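Local coordinates for protein tryptophanyl-tRNA synthetase (Aeropyrum pernix, PDB 3A04) that catalyses the ATP-dependent joining of L-tryptophan to tRNA(Trp), releasing AMP and diphosphate, as a class I aminoacyl-tRNA synthetase, at residues 266-271 with 346-351; 274-279 with 337-342. All coordinates share one frame; numbering follows the deposited sequence.

Interaction 1: 266-271 with 346-351. With CD (cadmium ion), chain C.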
# COMPACT_ATOMS: atom_id res chain seq x y z
N ILE A 266 -15.89 -26.42 17.35
CA ILE A 266 -17.00 -26.82 16.46
C ILE A 266 -17.11 -25.93 15.23
O ILE A 266 -17.27 -24.71 15.35
CB ILE A 266 -18.36 -26.70 17.14
CG1 ILE A 266 -18.33 -27.29 18.57
CG2 ILE A 266 -19.51 -27.15 16.13
CD1 ILE A 266 -18.28 -28.75 18.70
N PHE A 267 -17.02 -26.51 14.03
CA PHE A 267 -17.23 -25.72 12.84
C PHE A 267 -18.70 -25.67 12.51
O PHE A 267 -19.47 -26.66 12.72
CB PHE A 267 -16.39 -26.33 11.68
CG PHE A 267 -14.92 -26.31 12.00
CD1 PHE A 267 -14.27 -25.09 12.26
CD2 PHE A 267 -14.18 -27.47 12.06
CE1 PHE A 267 -12.90 -25.04 12.59
CE2 PHE A 267 -12.78 -27.45 12.36
CZ PHE A 267 -12.15 -26.25 12.64
N LEU A 268 -19.15 -24.55 11.98
CA LEU A 268 -20.59 -24.45 11.61
C LEU A 268 -21.02 -25.47 10.54
O LEU A 268 -22.23 -25.74 10.38
CB LEU A 268 -20.97 -23.03 11.23
CG LEU A 268 -21.38 -22.45 12.62
CD1 LEU A 268 -20.15 -22.13 13.45
CD2 LEU A 268 -22.29 -21.31 12.57
N THR A 269 -20.05 -25.99 9.81
CA THR A 269 -20.36 -27.02 8.77
C THR A 269 -20.19 -28.48 9.26
O THR A 269 -20.37 -29.42 8.47
CB THR A 269 -19.46 -26.80 7.48
OG1 THR A 269 -18.10 -26.83 7.89
CG2 THR A 269 -19.79 -25.46 6.85
N ASP A 270 -19.76 -28.66 10.52
CA ASP A 270 -19.57 -30.01 11.06
C ASP A 270 -20.91 -30.78 10.99
O ASP A 270 -21.96 -30.30 11.38
CB ASP A 270 -19.03 -29.99 12.52
CG ASP A 270 -17.57 -29.73 12.61
OD1 ASP A 270 -16.90 -29.85 11.55
OD2 ASP A 270 -17.06 -29.41 13.72
N PRO A 271 -20.84 -31.99 10.44
CA PRO A 271 -21.98 -32.87 10.51
C PRO A 271 -22.29 -33.21 11.99
O PRO A 271 -21.42 -33.17 12.87
CB PRO A 271 -21.49 -34.14 9.77
CG PRO A 271 -20.31 -33.65 8.93
CD PRO A 271 -19.66 -32.65 9.88
N GLU A 346 -27.48 -29.45 18.07
CA GLU A 346 -27.93 -30.22 16.97
C GLU A 346 -28.99 -29.50 16.26
O GLU A 346 -29.01 -29.45 15.04
CB GLU A 346 -28.54 -31.53 17.54
CG GLU A 346 -29.66 -32.10 16.69
CD GLU A 346 -30.25 -33.35 17.40
OE1 GLU A 346 -29.46 -34.31 17.59
OE2 GLU A 346 -31.44 -33.25 17.72
N ARG A 347 -29.92 -28.92 16.97
CA ARG A 347 -30.94 -28.12 16.33
C ARG A 347 -30.36 -26.84 15.65
O ARG A 347 -30.73 -26.43 14.52
CB ARG A 347 -31.93 -27.67 17.37
CG ARG A 347 -33.08 -27.21 16.68
CD ARG A 347 -34.26 -27.50 17.45
NE ARG A 347 -34.91 -28.79 17.31
CZ ARG A 347 -36.17 -28.92 17.76
NH1 ARG A 347 -36.76 -27.83 18.27
NH2 ARG A 347 -36.87 -30.06 17.73
N PHE A 348 -29.46 -26.17 16.36
CA PHE A 348 -28.81 -24.98 15.76
C PHE A 348 -28.07 -25.39 14.45
O PHE A 348 -28.27 -24.79 13.39
CB PHE A 348 -27.87 -24.31 16.74
CG PHE A 348 -27.02 -23.26 16.06
CD1 PHE A 348 -27.57 -22.01 15.76
CD2 PHE A 348 -25.78 -23.57 15.60
CE1 PHE A 348 -26.82 -21.03 14.99
CE2 PHE A 348 -25.00 -22.56 14.85
CZ PHE A 348 -25.56 -21.35 14.57
N LEU A 349 -27.24 -26.41 14.50
CA LEU A 349 -26.50 -26.81 13.28
C LEU A 349 -27.38 -27.20 12.12
O LEU A 349 -27.08 -26.92 10.95
CB LEU A 349 -25.54 -27.94 13.56
CG LEU A 349 -24.44 -27.51 14.53
CD1 LEU A 349 -23.56 -28.69 14.79
CD2 LEU A 349 -23.52 -26.36 13.84
N ALA A 350 -28.49 -27.89 12.43
CA ALA A 350 -29.37 -28.36 11.37
C ALA A 350 -30.08 -27.22 10.71
O ALA A 350 -30.24 -27.21 9.51
CB ALA A 350 -30.45 -29.42 11.98
N GLU A 351 -30.57 -26.27 11.46
CA GLU A 351 -31.25 -25.15 10.81
C GLU A 351 -30.20 -24.30 10.04
O GLU A 351 -30.45 -23.85 8.93
CB GLU A 351 -31.94 -24.25 11.85
CG GLU A 351 -32.91 -24.97 12.74
CD GLU A 351 -33.69 -23.98 13.59
OE1 GLU A 351 -34.07 -22.92 13.02
OE2 GLU A 351 -33.93 -24.26 14.80
CD CD C . -30.64 -35.49 19.26

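Interaction 2: 274-279 with 337-342. With SF4 (iron/sulfur cluster), chain B.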
# COMPACT_ATOMS: atom_id res chain seq x y z
N VAL A 274 -20.03 -35.57 13.93
CA VAL A 274 -18.71 -34.94 14.21
C VAL A 274 -18.82 -33.89 15.33
O VAL A 274 -18.01 -33.86 16.24
CB VAL A 274 -18.13 -34.24 12.89
CG1 VAL A 274 -16.82 -33.44 13.18
CG2 VAL A 274 -17.95 -35.30 11.76
N ALA A 275 -19.83 -33.01 15.27
CA ALA A 275 -19.95 -31.99 16.33
C ALA A 275 -20.24 -32.60 17.66
O ALA A 275 -19.73 -32.15 18.74
CB ALA A 275 -21.06 -31.03 15.97
N ARG A 276 -21.11 -33.63 17.64
CA ARG A 276 -21.50 -34.24 18.92
C ARG A 276 -20.28 -34.82 19.57
O ARG A 276 -20.07 -34.65 20.74
CB ARG A 276 -22.54 -35.33 18.73
CG ARG A 276 -23.06 -35.94 20.02
CD ARG A 276 -24.46 -36.67 19.80
NE ARG A 276 -24.99 -37.13 21.11
CZ ARG A 276 -24.52 -38.22 21.75
NH1 ARG A 276 -23.50 -38.89 21.21
NH2 ARG A 276 -25.08 -38.63 22.90
N ASN A 277 -19.45 -35.50 18.81
CA ASN A 277 -18.29 -36.07 19.44
C ASN A 277 -17.31 -35.05 19.97
O ASN A 277 -16.74 -35.22 21.02
CB ASN A 277 -17.57 -36.98 18.44
CG ASN A 277 -18.33 -38.28 18.18
OD1 ASN A 277 -19.19 -38.68 18.97
ND2 ASN A 277 -18.05 -38.93 17.06
N LYS A 278 -17.10 -33.98 19.21
CA LYS A 278 -16.27 -32.90 19.73
C LYS A 278 -16.86 -32.35 21.01
O LYS A 278 -16.13 -32.06 21.98
CB LYS A 278 -16.16 -31.75 18.70
CG LYS A 278 -15.44 -32.13 17.47
CD LYS A 278 -15.26 -30.84 16.57
CE LYS A 278 -14.31 -31.12 15.40
NZ LYS A 278 -14.45 -29.95 14.43
N LEU A 279 -18.17 -32.13 21.01
CA LEU A 279 -18.77 -31.63 22.26
C LEU A 279 -18.58 -32.63 23.42
O LEU A 279 -18.31 -32.25 24.59
CB LEU A 279 -20.29 -31.38 22.07
CG LEU A 279 -21.04 -30.64 23.21
CD1 LEU A 279 -20.41 -29.27 23.47
CD2 LEU A 279 -22.46 -30.30 22.76
N CYS A 337 -25.42 -33.11 31.25
CA CYS A 337 -25.17 -31.74 30.87
C CYS A 337 -24.70 -31.58 29.41
O CYS A 337 -25.18 -30.69 28.71
CB CYS A 337 -24.15 -31.17 31.80
SG CYS A 337 -24.16 -29.36 31.84
N LYS A 338 -23.78 -32.45 28.98
CA LYS A 338 -23.34 -32.52 27.61
C LYS A 338 -24.44 -32.90 26.68
O LYS A 338 -24.52 -32.33 25.61
CB LYS A 338 -22.18 -33.52 27.42
CG LYS A 338 -20.87 -32.94 28.04
CD LYS A 338 -19.72 -33.97 28.02
CE LYS A 338 -18.32 -33.21 28.19
NZ LYS A 338 -17.18 -34.18 28.28
N GLN A 339 -25.27 -33.90 27.03
CA GLN A 339 -26.32 -34.22 26.06
C GLN A 339 -27.34 -33.05 25.98
O GLN A 339 -27.83 -32.77 24.90
CB GLN A 339 -26.99 -35.61 26.39
CG GLN A 339 -28.24 -35.91 25.57
CD GLN A 339 -28.04 -36.14 24.09
OE1 GLN A 339 -26.89 -36.28 23.56
NE2 GLN A 339 -29.16 -36.22 23.40
N ILE A 340 -27.64 -32.36 27.09
CA ILE A 340 -28.52 -31.19 27.04
C ILE A 340 -27.96 -30.09 26.06
O ILE A 340 -28.66 -29.52 25.19
CB ILE A 340 -28.71 -30.59 28.47
CG1 ILE A 340 -29.71 -31.42 29.35
CG2 ILE A 340 -29.34 -29.14 28.46
CD1 ILE A 340 -29.54 -31.00 30.97
N ALA A 341 -26.68 -29.81 26.20
CA ALA A 341 -26.01 -28.82 25.32
C ALA A 341 -26.03 -29.38 23.90
O ALA A 341 -26.32 -28.63 22.97
CB ALA A 341 -24.62 -28.64 25.79
N TRP A 342 -25.82 -30.71 23.75
CA TRP A 342 -25.81 -31.29 22.41
C TRP A 342 -27.12 -31.10 21.71
O TRP A 342 -27.14 -30.72 20.51
CB TRP A 342 -25.34 -32.79 22.36
CG TRP A 342 -25.75 -33.34 21.05
CD1 TRP A 342 -26.79 -34.23 20.83
CD2 TRP A 342 -25.29 -32.93 19.75
NE1 TRP A 342 -26.95 -34.44 19.47
CE2 TRP A 342 -26.05 -33.66 18.78
CE3 TRP A 342 -24.27 -32.04 19.29
CZ2 TRP A 342 -25.84 -33.52 17.39
CZ3 TRP A 342 -24.05 -31.92 17.89
CH2 TRP A 342 -24.84 -32.67 16.95
FE1 SF4 B . -22.25 -29.23 33.08
FE2 SF4 B . -21.17 -28.62 35.53
FE3 SF4 B . -20.26 -30.78 34.11
FE4 SF4 B . -19.82 -28.27 33.12
S1 SF4 B . -19.02 -29.18 35.18
S2 SF4 B . -20.51 -30.06 31.93
S3 SF4 B . -21.64 -27.14 33.77
S4 SF4 B . -22.36 -30.53 35.07

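Interaction 1: 266-271 with 346-351
The loop that follows the 'KMSKS' region of this class I synthetase makes a type I beta turn from F267 to D270, and L268 and L349 bring that turn against the long helix 334-364. No hydrogen bond joins 266-271 to 346-351; the contact is made by van der Waals packing, partly of methyls against carbonyl oxygens. With CG anti to its carbonyl carbon and beside the backbone N (chi1 -65°), L349 spreads its two methyls along the backbone of the turn: CD2 of L349 lies 3.7 Å from O of L268, and CD1 of L349 lies 4.1 Å from O of D270. A branched leucine suits this place because one side chain can lie against two neighbouring parts of the turn. Beside it, CD2 of L268 meets the edge of the F348 ring near its plane, 3.8 Å from CE2 of F348. L139 of helix 121-139 touches both L268 and F348.

The turn has its own polar support. N of F267 donates to OD2 of D270 at 2.9 Å, reaching the carboxylate from above its plane, while N of D270 returns a bond to O of F267 at 3.0 Å. The same OD2 makes a salt bridge with K278, so aspartate here closes the turn and also pairs with a lysine of the next helix. On the helix, E346 extends to a cadmium ion, its OE1 2.4 Å from the metal, and E343 binds the same ion.

Since Q353 of the helix hydrogen-bonds the carbonyl oxygens of L268 and D270, the turn is joined to helix 334-364 by polar bonds as well as by leucine packing.

Interaction 2: 274-279 with 337-342
CG stands anti to the backbone N in both R276 (chi1 -175°) and W342, and these torsions send the two side chains into each other between helices 272-280 and 334-364. The R276 chain stays extended from CG to NE and runs across one face of the indole. Its CD lies 3.4 Å from the centroid of the five-membered ring of W342, only 12° off the ring normal, a CH-pi contact. Arginine suits the place because its methylenes can cover an aromatic face while its charged end travels on. The guanidinium plane stands nearly perpendicular to the indole, 89° from it, and the cation-pi attraction to W342 is at most weak.

Beyond the ring, Q339 bends at chi2 and offers OE1 to the side of the guanidinium. NE of R276 donates to OE1 of Q339 at 3.2 Å, in the carbonyl plane, and NH2 of R276 donates to the same OE1 at 3.0 Å from above that plane. Both bonds lie close to the guanidinium plane, so they help fix its rotation.

On the buried side the small CB of A275 fits against the indole edge, 3.7 Å from CZ3 of W342. L279 pushes CD2 against the helix backbone, 3.5 Å from CA of W342, and the same methyl reaches CB of A341. K338 passes its CE by O of L279, 3.7 Å away, and its NZ hydrogen-bonds the carbonyl oxygens of F280 and A282. Two residues before Q339, C337 binds FE1 of the iron-sulfur cluster through SG, 2.3 Å away.

OE1 of Q339, one amide oxygen gripped by two donors, thus orients the guanidinium but probably balances little of its charge, and F280 adds a cation-pi contact; the indole, A275 and L279 make up the buried, apolar part.

Overall arrangement
The centres of the two interactions lie 11 Å apart on the same side of the chain's centre, and both use helix 334-364. Along the chain the order is 266-271, 274-279, 337-342, 346-351, so interaction 2 closes a shorter excursion within the longer one spanned by interaction 1. The intervening residues are largely helical, without strands, and include residues of the iron-sulfur cluster pocket, such as C303 and C327. The contacts touch directly: CB of A275 packs 3.6 Å from CD1 of L349, and CD1 of I266 lies 3.7 Å from CB of K278. One helix therefore connects the cluster site structurally with the loop following the 'KMSKS' region.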